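PDB 3H9W: diguanylate cyclase with PAS/PAC sensor from Marinobacter aquaeolei, which probably makes the second messenger cyclic di-GMP from two GTP molecules as a whole protein, of which this chain is the N-terminal PAS sensor domain. Local coordinates for residues E38-R43 with A68-L73; I9-M14 with E97-F102; E24-W29 with V80-V85. All blocks are in the same frame, centred on the assembly; numbering follows the deposited sequence.

Contact 1. Residues E38-R43 with A68-L73; sequences EDWATR and ADYRAL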
loop_
_atom_site.group_PDB
_atom_site.type_symbol
_atom_site.label_atom_id
_atom_site.label_comp_id
_atom_site.label_asym_id
_atom_site.label_seq_id
_atom_site.Cartn_x
_atom_site.Cartn_y
_atom_site.Cartn_z
ATOM N N GLU A 38 -6.345 5.572 17.844
ATOM C CA GLU A 38 -7.279 6.538 18.410
ATOM C C GLU A 38 -7.164 7.871 17.677
ATOM O O GLU A 38 -8.166 8.549 17.435
ATOM C CB GLU A 38 -6.984 6.725 19.905
ATOM C CG GLU A 38 -8.017 7.552 20.658
ATOM C CD GLU A 38 -7.735 7.610 22.155
ATOM O OE1 GLU A 38 -6.750 8.267 22.557
ATOM O OE2 GLU A 38 -8.495 6.988 22.925
ATOM N N ASP A 39 -5.939 8.246 17.323
ATOM C CA ASP A 39 -5.708 9.505 16.608
ATOM C C ASP A 39 -6.317 9.416 15.210
ATOM O O ASP A 39 -6.926 10.365 14.714
ATOM C CB ASP A 39 -4.209 9.789 16.502
ATOM C CG ASP A 39 -3.553 9.981 17.859
ATOM O OD1 ASP A 39 -4.006 10.865 18.614
ATOM O OD2 ASP A 39 -2.580 9.256 18.160
ATOM N N TRP A 40 -6.132 8.265 14.579
ATOM C CA TRP A 40 -6.662 8.008 13.245
ATOM C C TRP A 40 -8.188 8.080 13.277
ATOM O O TRP A 40 -8.814 8.689 12.405
ATOM C CB TRP A 40 -6.196 6.622 12.795
ATOM C CG TRP A 40 -6.879 6.075 11.585
ATOM C CD1 TRP A 40 -6.669 6.432 10.283
ATOM C CD2 TRP A 40 -7.871 5.048 11.565
ATOM N NE1 TRP A 40 -7.471 5.685 9.451
ATOM C CE2 TRP A 40 -8.222 4.829 10.213
ATOM C CE3 TRP A 40 -8.501 4.288 12.560
ATOM C CZ2 TRP A 40 -9.177 3.883 9.831
ATOM C CZ3 TRP A 40 -9.453 3.344 12.179
ATOM C CH2 TRP A 40 -9.780 3.153 10.825
ATOM N N ALA A 41 -8.782 7.457 14.291
ATOM C CA ALA A 41 -10.238 7.437 14.448
ATOM C C ALA A 41 -10.825 8.814 14.758
ATOM O O ALA A 41 -11.926 9.149 14.312
ATOM C CB ALA A 41 -10.623 6.446 15.555
ATOM N N THR A 42 -10.093 9.610 15.527
ATOM C CA THR A 42 -10.558 10.942 15.891
ATOM C C THR A 42 -10.507 11.928 14.729
ATOM O O THR A 42 -11.427 12.719 14.538
ATOM C CB THR A 42 -9.732 11.496 17.068
ATOM O OG1 THR A 42 -10.009 10.722 18.242
ATOM C CG2 THR A 42 -10.072 12.958 17.334
ATOM N N ARG A 43 -9.432 11.867 13.953
ATOM C CA ARG A 43 -9.235 12.773 12.823
ATOM C C ARG A 43 -9.982 12.283 11.590
ATOM O O ARG A 43 -9.397 12.049 10.530
ATOM C CB ARG A 43 -7.737 12.887 12.552
ATOM C CG ARG A 43 -7.009 13.445 13.762
ATOM C CD ARG A 43 -5.498 13.291 13.690
ATOM N NE ARG A 43 -4.894 13.780 14.928
ATOM C CZ ARG A 43 -3.591 13.775 15.184
ATOM N NH1 ARG A 43 -2.734 13.304 14.285
ATOM N NH2 ARG A 43 -3.148 14.247 16.343
ATOM N N ALA A 68 -10.754 1.290 2.908
ATOM C CA ALA A 68 -11.912 2.138 3.164
ATOM C C ALA A 68 -11.672 3.551 2.666
ATOM O O ALA A 68 -10.552 4.062 2.721
ATOM C CB ALA A 68 -12.227 2.169 4.669
ATOM N N ASP A 69 -12.735 4.171 2.164
ATOM C CA ASP A 69 -12.679 5.538 1.672
ATOM C C ASP A 69 -13.422 6.394 2.685
ATOM O O ASP A 69 -14.550 6.077 3.058
ATOM C CB ASP A 69 -13.379 5.655 0.313
ATOM C CG ASP A 69 -12.606 4.994 -0.809
ATOM O OD1 ASP A 69 -11.672 4.217 -0.519
ATOM O OD2 ASP A 69 -12.940 5.253 -1.985
ATOM N N TYR A 70 -12.791 7.470 3.137
ATOM C CA TYR A 70 -13.434 8.347 4.103
ATOM C C TYR A 70 -12.849 9.751 4.077
ATOM O O TYR A 70 -11.804 10.011 3.460
ATOM C CB TYR A 70 -13.306 7.771 5.522
ATOM C CG TYR A 70 -11.879 7.511 5.924
ATOM C CD1 TYR A 70 -11.291 6.262 5.717
ATOM C CD2 TYR A 70 -11.086 8.534 6.446
ATOM C CE1 TYR A 70 -9.947 6.043 6.012
ATOM C CE2 TYR A 70 -9.738 8.319 6.747
ATOM C CZ TYR A 70 -9.179 7.071 6.520
ATOM O OH TYR A 70 -7.838 6.870 6.774
ATOM N N ARG A 71 -13.545 10.656 4.753
ATOM C CA ARG A 71 -13.130 12.038 4.847
ATOM C C ARG A 71 -12.276 12.197 6.094
ATOM O O ARG A 71 -12.762 12.045 7.220
ATOM C CB ARG A 71 -14.367 12.943 4.918
ATOM C CG ARG A 71 -15.140 12.998 3.603
ATOM C CD ARG A 71 -16.628 13.230 3.807
ATOM N NE ARG A 71 -17.303 12.063 4.387
ATOM C CZ ARG A 71 -18.611 12.006 4.624
ATOM N NH1 ARG A 71 -19.385 13.046 4.331
ATOM N NH2 ARG A 71 -19.145 10.922 5.164
ATOM N N ALA A 72 -10.993 12.472 5.887
ATOM C CA ALA A 72 -10.065 12.662 6.992
ATOM C C ALA A 72 -10.131 14.120 7.404
ATOM O O ALA A 72 -10.370 14.999 6.576
ATOM C CB ALA A 72 -8.633 12.304 6.555
ATOM N N LEU A 73 -9.915 14.372 8.684
ATOM C CA LEU A 73 -9.966 15.725 9.221
ATOM C C LEU A 73 -8.604 16.399 9.194
ATOM O O LEU A 73 -7.647 15.907 9.794
ATOM C CB LEU A 73 -10.482 15.682 10.664
ATOM C CG LEU A 73 -10.584 17.014 11.403
ATOM C CD1 LEU A 73 -11.591 17.917 10.697
ATOM C CD2 LEU A 73 -11.004 16.765 12.839
#

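Contact 2. Residues I9-M14 with E97-F102; sequences INWQTM and EALIGF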
loop_
_atom_site.group_PDB
_atom_site.type_symbol
_atom_site.label_atom_id
_atom_site.label_comp_id
_atom_site.label_asym_id
_atom_site.label_seq_id
_atom_site.Cartn_x
_atom_site.Cartn_y
_atom_site.Cartn_z
ATOM N N ILE A 9 0.959 -0.262 12.019
ATOM C CA ILE A 9 0.377 -0.266 13.357
ATOM C C ILE A 9 0.695 -1.565 14.089
ATOM O O ILE A 9 0.516 -2.655 13.543
ATOM C CB ILE A 9 -1.164 -0.136 13.303
ATOM C CG1 ILE A 9 -1.566 1.279 12.882
ATOM C CG2 ILE A 9 -1.765 -0.486 14.665
ATOM C CD1 ILE A 9 -1.431 2.300 13.974
ATOM N N ASN A 10 1.164 -1.445 15.325
ATOM C CA ASN A 10 1.466 -2.611 16.151
ATOM C C ASN A 10 0.109 -3.072 16.669
ATOM O O ASN A 10 -0.552 -2.351 17.407
ATOM C CB ASN A 10 2.381 -2.206 17.314
ATOM C CG ASN A 10 2.680 -3.357 18.257
ATOM O OD1 ASN A 10 1.795 -3.850 18.954
ATOM N ND2 ASN A 10 3.931 -3.793 18.277
ATOM N N TRP A 11 -0.309 -4.266 16.265
ATOM C CA TRP A 11 -1.602 -4.804 16.654
ATOM C C TRP A 11 -1.822 -4.901 18.163
ATOM O O TRP A 11 -2.897 -4.564 18.660
ATOM C CB TRP A 11 -1.803 -6.178 16.012
ATOM C CG TRP A 11 -3.127 -6.805 16.323
ATOM C CD1 TRP A 11 -3.351 -7.918 17.088
ATOM C CD2 TRP A 11 -4.413 -6.362 15.874
ATOM N NE1 TRP A 11 -4.698 -8.193 17.140
ATOM C CE2 TRP A 11 -5.372 -7.252 16.406
ATOM C CE3 TRP A 11 -4.850 -5.296 15.076
ATOM C CZ2 TRP A 11 -6.742 -7.111 16.163
ATOM C CZ3 TRP A 11 -6.213 -5.155 14.834
ATOM C CH2 TRP A 11 -7.144 -6.059 15.379
ATOM N N GLN A 12 -0.806 -5.351 18.888
ATOM C CA GLN A 12 -0.917 -5.508 20.337
ATOM C C GLN A 12 -1.193 -4.201 21.074
ATOM O O GLN A 12 -2.101 -4.129 21.898
ATOM C CB GLN A 12 0.358 -6.148 20.892
ATOM C CG GLN A 12 0.176 -6.784 22.258
ATOM C CD GLN A 12 -0.983 -7.766 22.278
ATOM O OE1 GLN A 12 -1.069 -8.663 21.436
ATOM N NE2 GLN A 12 -1.880 -7.603 23.244
ATOM N N THR A 13 -0.413 -3.170 20.773
ATOM C CA THR A 13 -0.574 -1.874 21.426
ATOM C C THR A 13 -1.474 -0.926 20.636
ATOM O O THR A 13 -1.936 0.089 21.162
ATOM C CB THR A 13 0.781 -1.189 21.607
ATOM O OG1 THR A 13 1.344 -0.910 20.320
ATOM C CG2 THR A 13 1.735 -2.091 22.375
HETATM N N MSE A 14 -1.720 -1.268 19.374
HETATM C CA MSE A 14 -2.539 -0.449 18.489
HETATM C C MSE A 14 -1.914 0.931 18.322
HETATM O O MSE A 14 -2.613 1.928 18.144
HETATM C CB MSE A 14 -3.964 -0.313 19.030
HETATM C CG MSE A 14 -4.769 -1.602 18.982
HETATM SE SE MSE A 14 -4.862 -2.381 17.207
HETATM C CE MSE A 14 -6.416 -1.430 16.544
ATOM N N GLU A 97 -0.352 -9.770 14.028
ATOM C CA GLU A 97 0.766 -9.091 14.661
ATOM C C GLU A 97 0.839 -7.599 14.347
ATOM O O GLU A 97 1.225 -6.794 15.194
ATOM C CB GLU A 97 2.062 -9.778 14.233
ATOM C CG GLU A 97 3.336 -9.147 14.746
ATOM C CD GLU A 97 4.548 -9.989 14.407
ATOM O OE1 GLU A 97 4.720 -10.316 13.213
ATOM O OE2 GLU A 97 5.324 -10.322 15.329
ATOM N N ALA A 98 0.469 -7.226 13.131
ATOM C CA ALA A 98 0.522 -5.827 12.763
ATOM C C ALA A 98 -0.316 -5.530 11.543
ATOM O O ALA A 98 -0.816 -6.437 10.876
ATOM C CB ALA A 98 1.961 -5.410 12.517
ATOM N N LEU A 99 -0.470 -4.240 11.272
ATOM C CA LEU A 99 -1.216 -3.754 10.121
ATOM C C LEU A 99 -0.250 -2.835 9.381
ATOM O O LEU A 99 0.378 -1.972 9.991
ATOM C CB LEU A 99 -2.441 -2.961 10.584
ATOM C CG LEU A 99 -3.435 -3.688 11.494
ATOM C CD1 LEU A 99 -4.515 -2.713 11.954
ATOM C CD2 LEU A 99 -4.058 -4.869 10.753
ATOM N N ILE A 100 -0.122 -3.026 8.073
ATOM C CA ILE A 100 0.783 -2.218 7.263
ATOM C C ILE A 100 0.051 -1.772 6.006
ATOM O O ILE A 100 -0.678 -2.552 5.401
ATOM C CB ILE A 100 2.018 -3.029 6.816
ATOM C CG1 ILE A 100 1.566 -4.187 5.920
ATOM C CG2 ILE A 100 2.741 -3.588 8.024
ATOM C CD1 ILE A 100 2.661 -4.768 5.047
ATOM N N GLY A 101 0.251 -0.528 5.599
ATOM C CA GLY A 101 -0.429 -0.084 4.404
ATOM C C GLY A 101 -0.077 1.312 3.969
ATOM O O GLY A 101 0.986 1.839 4.304
ATOM N N PHE A 102 -0.990 1.916 3.220
ATOM C CA PHE A 102 -0.795 3.266 2.713
ATOM C C PHE A 102 -2.093 4.053 2.791
ATOM O O PHE A 102 -3.177 3.485 2.711
ATOM C CB PHE A 102 -0.394 3.234 1.232
ATOM C CG PHE A 102 0.973 2.678 0.959
ATOM C CD1 PHE A 102 2.099 3.467 1.104
ATOM C CD2 PHE A 102 1.125 1.371 0.509
ATOM C CE1 PHE A 102 3.372 2.964 0.799
ATOM C CE2 PHE A 102 2.391 0.855 0.204
ATOM C CZ PHE A 102 3.509 1.660 0.350
HETATM O O HOH W 1 1.644 -7.216 17.743
#

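Contact 3. Residues E24-W29 with V80-V85; sequences EALLGW and VWIRDV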
loop_
_atom_site.group_PDB
_atom_site.type_symbol
_atom_site.label_atom_id
_atom_site.label_comp_id
_atom_site.label_asym_id
_atom_site.label_seq_id
_atom_site.Cartn_x
_atom_site.Cartn_y
_atom_site.Cartn_z
ATOM N N GLU A 24 1.728 15.002 7.144
ATOM C CA GLU A 24 1.677 16.358 7.680
ATOM C C GLU A 24 1.288 17.346 6.585
ATOM O O GLU A 24 0.449 18.231 6.793
ATOM C CB GLU A 24 3.035 16.733 8.287
ATOM C CG GLU A 24 2.996 17.973 9.161
ATOM C CD GLU A 24 4.299 18.208 9.895
ATOM O OE1 GLU A 24 4.851 17.234 10.452
ATOM O OE2 GLU A 24 4.766 19.368 9.928
ATOM N N ALA A 25 1.883 17.195 5.407
ATOM C CA ALA A 25 1.555 18.086 4.303
ATOM C C ALA A 25 0.095 17.887 3.902
ATOM O O ALA A 25 -0.602 18.847 3.572
ATOM C CB ALA A 25 2.463 17.807 3.107
ATOM N N LEU A 26 -0.365 16.637 3.943
ATOM C CA LEU A 26 -1.735 16.322 3.566
ATOM C C LEU A 26 -2.784 16.722 4.608
ATOM O O LEU A 26 -3.765 17.396 4.282
ATOM C CB LEU A 26 -1.881 14.823 3.273
ATOM C CG LEU A 26 -3.280 14.384 2.803
ATOM C CD1 LEU A 26 -3.583 15.044 1.464
ATOM C CD2 LEU A 26 -3.346 12.870 2.671
ATOM N N LEU A 27 -2.590 16.305 5.854
ATOM C CA LEU A 27 -3.571 16.607 6.903
ATOM C C LEU A 27 -3.191 17.679 7.928
ATOM O O LEU A 27 -3.963 17.962 8.851
ATOM C CB LEU A 27 -3.956 15.310 7.621
ATOM C CG LEU A 27 -4.575 14.246 6.703
ATOM C CD1 LEU A 27 -4.924 13.008 7.520
ATOM C CD2 LEU A 27 -5.824 14.802 6.030
ATOM N N GLY A 28 -2.007 18.264 7.774
ATOM C CA GLY A 28 -1.576 19.327 8.666
ATOM C C GLY A 28 -1.086 19.001 10.070
ATOM O O GLY A 28 -0.204 19.688 10.586
ATOM N N TRP A 29 -1.645 17.981 10.708
ATOM C CA TRP A 29 -1.209 17.649 12.060
ATOM C C TRP A 29 0.269 17.279 12.024
ATOM O O TRP A 29 0.742 16.707 11.047
ATOM C CB TRP A 29 -2.000 16.455 12.615
ATOM C CG TRP A 29 -3.492 16.518 12.417
ATOM C CD1 TRP A 29 -4.200 16.025 11.362
ATOM C CD2 TRP A 29 -4.457 17.075 13.325
ATOM N NE1 TRP A 29 -5.552 16.232 11.559
ATOM C CE2 TRP A 29 -5.734 16.876 12.754
ATOM C CE3 TRP A 29 -4.363 17.721 14.564
ATOM C CZ2 TRP A 29 -6.911 17.300 13.380
ATOM C CZ3 TRP A 29 -5.535 18.144 15.192
ATOM C CH2 TRP A 29 -6.794 17.929 14.595
ATOM N N VAL A 80 -10.509 15.991 3.990
ATOM C CA VAL A 80 -9.778 15.511 2.825
ATOM C C VAL A 80 -10.136 14.041 2.598
ATOM O O VAL A 80 -10.021 13.218 3.506
ATOM C CB VAL A 80 -8.245 15.611 3.028
ATOM C CG1 VAL A 80 -7.510 15.100 1.779
ATOM C CG2 VAL A 80 -7.855 17.045 3.326
ATOM N N TRP A 81 -10.578 13.727 1.385
ATOM C CA TRP A 81 -10.944 12.368 1.026
ATOM C C TRP A 81 -9.712 11.485 0.938
ATOM O O TRP A 81 -8.800 11.747 0.150
ATOM C CB TRP A 81 -11.673 12.345 -0.314
ATOM C CG TRP A 81 -13.136 12.603 -0.180
ATOM C CD1 TRP A 81 -13.801 13.764 -0.462
ATOM C CD2 TRP A 81 -14.122 11.675 0.282
ATOM N NE1 TRP A 81 -15.145 13.612 -0.209
ATOM C CE2 TRP A 81 -15.370 12.340 0.250
ATOM C CE3 TRP A 81 -14.075 10.342 0.721
ATOM C CZ2 TRP A 81 -16.563 11.717 0.642
ATOM C CZ3 TRP A 81 -15.262 9.722 1.112
ATOM C CH2 TRP A 81 -16.490 10.413 1.067
ATOM N N ILE A 82 -9.711 10.427 1.735
ATOM C CA ILE A 82 -8.594 9.500 1.784
ATOM C C ILE A 82 -9.031 8.049 1.619
ATOM O O ILE A 82 -10.137 7.667 2.001
ATOM C CB ILE A 82 -7.835 9.659 3.135
ATOM C CG1 ILE A 82 -6.935 10.897 3.066
ATOM C CG2 ILE A 82 -7.036 8.396 3.459
ATOM C CD1 ILE A 82 -6.030 11.080 4.261
ATOM N N ARG A 83 -8.153 7.258 1.015
ATOM C CA ARG A 83 -8.380 5.834 0.843
ATOM C C ARG A 83 -7.288 5.193 1.685
ATOM O O ARG A 83 -6.105 5.452 1.476
ATOM C CB ARG A 83 -8.217 5.402 -0.621
ATOM C CG ARG A 83 -8.260 3.870 -0.830
ATOM C CD ARG A 83 -8.518 3.517 -2.297
ATOM N NE ARG A 83 -9.802 4.077 -2.708
ATOM C CZ ARG A 83 -10.019 4.754 -3.831
ATOM N NH1 ARG A 83 -9.034 4.960 -4.699
ATOM N NH2 ARG A 83 -11.220 5.267 -4.058
ATOM N N ASP A 84 -7.692 4.380 2.651
ATOM C CA ASP A 84 -6.746 3.698 3.520
ATOM C C ASP A 84 -6.765 2.238 3.058
ATOM O O ASP A 84 -7.830 1.619 2.987
ATOM C CB ASP A 84 -7.214 3.839 4.975
ATOM C CG ASP A 84 -6.162 3.422 5.984
ATOM O OD1 ASP A 84 -5.006 3.163 5.595
ATOM O OD2 ASP A 84 -6.498 3.363 7.189
ATOM N N VAL A 85 -5.591 1.712 2.710
ATOM C CA VAL A 85 -5.446 0.337 2.235
ATOM C C VAL A 85 -4.622 -0.414 3.254
ATOM O O VAL A 85 -3.506 -0.009 3.576
ATOM C CB VAL A 85 -4.739 0.285 0.872
ATOM C CG1 VAL A 85 -4.651 -1.159 0.387
ATOM C CG2 VAL A 85 -5.507 1.130 -0.135
#

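Contact 1. Residues E38-R43 with A68-L73
Trp-40 and Tyr-70 reach each other from a short helix and a strand and join through a single polar bond, while Arg-43 and Leu-73 tie the backbones farther along. The indole is the side chain to follow. From CB its CG runs anti to the backbone N (chi1 167°), which carries the ring off the helix toward the strand. CD1 comes within 3.7 Å of the Tyr-70 OH. The next atom, NE1, donates its N-H to that OH over 3.0 Å, bent to 149°, with the oxygen at the indole edge and slightly out of its plane. Behind it CE2 lies 4.4 Å from Tyr-70 CZ, a looser apolar touch. The ring planes are almost perpendicular (87°), with the five-membered ring of Trp-40 set obliquely to the phenol; the N-H bond is the polar link between them. The Trp-40 side chain also touches Val-52 and Cys-56 of helix 46-61.

At Arg-43, the first residue to leave the helical conformation, the carbonyl O accepts from Leu-73 N at 3.0 Å. Leu-73 CB packs against Arg-43 C at 3.6 Å. The extended Arg-43 side chain leads away from the strand: its NH1 bonds Ser-33 OG, Asp-39 CB covers one guanidinium face, and cation-pi contacts join it to Trp-29 and Trp-34. Helix 37-42 is thus laid against strand 66-73, the edge strand of the PAS sheet within this chain, with helix 46-61 and the neighbouring strand 79-90 completing the surroundings of Trp-40 and Tyr-70.

Contact 2. Residues I9-M14 with E97-F102
Ile-9 and Leu-99 face each other as an antiparallel hydrogen-bonded pair. Ile-9 N donates a hydrogen bond to Leu-99 O at 2.7 Å, and Leu-99 N donates one to Ile-9 O at 2.9 Å. Their side chains share one face of the sheet, with CB atoms 4.1 Å apart. Asn-10 and Ala-98 follow as a non-hydrogen-bonded pair whose side chains point to the other face. Beyond them the chain turns off, and Trp-11 N bonds Glu-97 O at 3.1 Å from above its carbonyl plane.

Trp-11 then brings its indole alongside Leu-99, edge first. The first torsion of Trp-11 (chi1 -178°) sets CG opposite the backbone N, and at the ring's edge CE3 lies 4.1 Å from Leu-99 CD1.

The second shell fixes the turn. Asn-10 OD1 accepts from Thr-13 N at 2.9 Å, an Asx motif that curls residues 10-13 round. A water accepts a hydrogen bond from Gln-12 N and donates one to Glu-97 O, 2.6 Å away, giving that carbonyl a second partner. On the far side of the strand, Glu-97 and Ala-98 both face Val-89, a classic beta bulge. Strand 96-105 lies between strands 5-10 and 79-90 in the middle of the PAS sheet, Trp-11 and Leu-99 touch Ser-60 of helix 46-61, and Ile-100 and Phe-102 pack on the same residues of the second subunit.

Contact 3. Residues E24-W29 with V80-V85
Leu-27 and Val-80 mark the closest backbone approach of helix 22-27 to strand 79-90, with CA atoms 7.5 Å apart, a spacing bridged by side chains alone. Two consecutive leucines at the end of the helix meet two alternate residues of the strand, and each leucine uses its two methyls for different partners. Leu-26 points toward the strand with CG anti to its N (chi1 -177°). Its CD2 meets Ile-82 CD1 tip to tip at 3.6 Å, while CD1 slants across to Val-80 CG1 at 3.9 Å. The CB of Leu-27 leaves the helix to the flank of the strand, but with CG opposite the carbonyl carbon (chi1 -60°) its branched end turns in to it. Its CD1 comes end-on to Ile-82 CD1 at 3.9 Å, and CD2 rests on the branch point of Val-80, 3.9 Å from CB.

In the PAS fold a five-stranded antiparallel sheet is covered on one face by helices, and this contact is one place where a short helix settles on that face. Strand alternation sends Val-80 and Ile-82 to the helical side and Trp-81 and Arg-83 to the reverse, where Trp-81 stacks on His-110 and Arg-83 forms salt bridges with Asp-69 and Glu-109. Ile-82 CD1 touches a methyl of each leucine. Directly after Leu-27 comes Gly-28, the first residue to leave the helical conformation, with a positive phi (76°). Leu-26 also packs on Ile-5 and Asp-105, whereas Leu-27 reaches Trp-34 in the following loop.

The three contacts nest along the chain: contact 2 joins the first strand, 5-10, to the last, 96-105, contact 3 lies within that loop and contact 1 within contact 3. All reach the same antiparallel sheet, whose strands run 15-19, 5-10, 96-105, 79-90, 66-73 across it. Contacts 1 and 3 are neighbours, with centres about 8 Å apart, using the adjacent strands 66-73 and 79-90 and the successive helices 37-42 and 22-27. Contact 2 lies about 16 Å and 18 Å from their centres, across the chain's centre, and meets contact 3 where Phe-102 O receives a probable hydrogen bond from Val-85 N. Helix packing and strand pairing thus close a single PAS domain, which meets the second subunit through contacts 2 and 3.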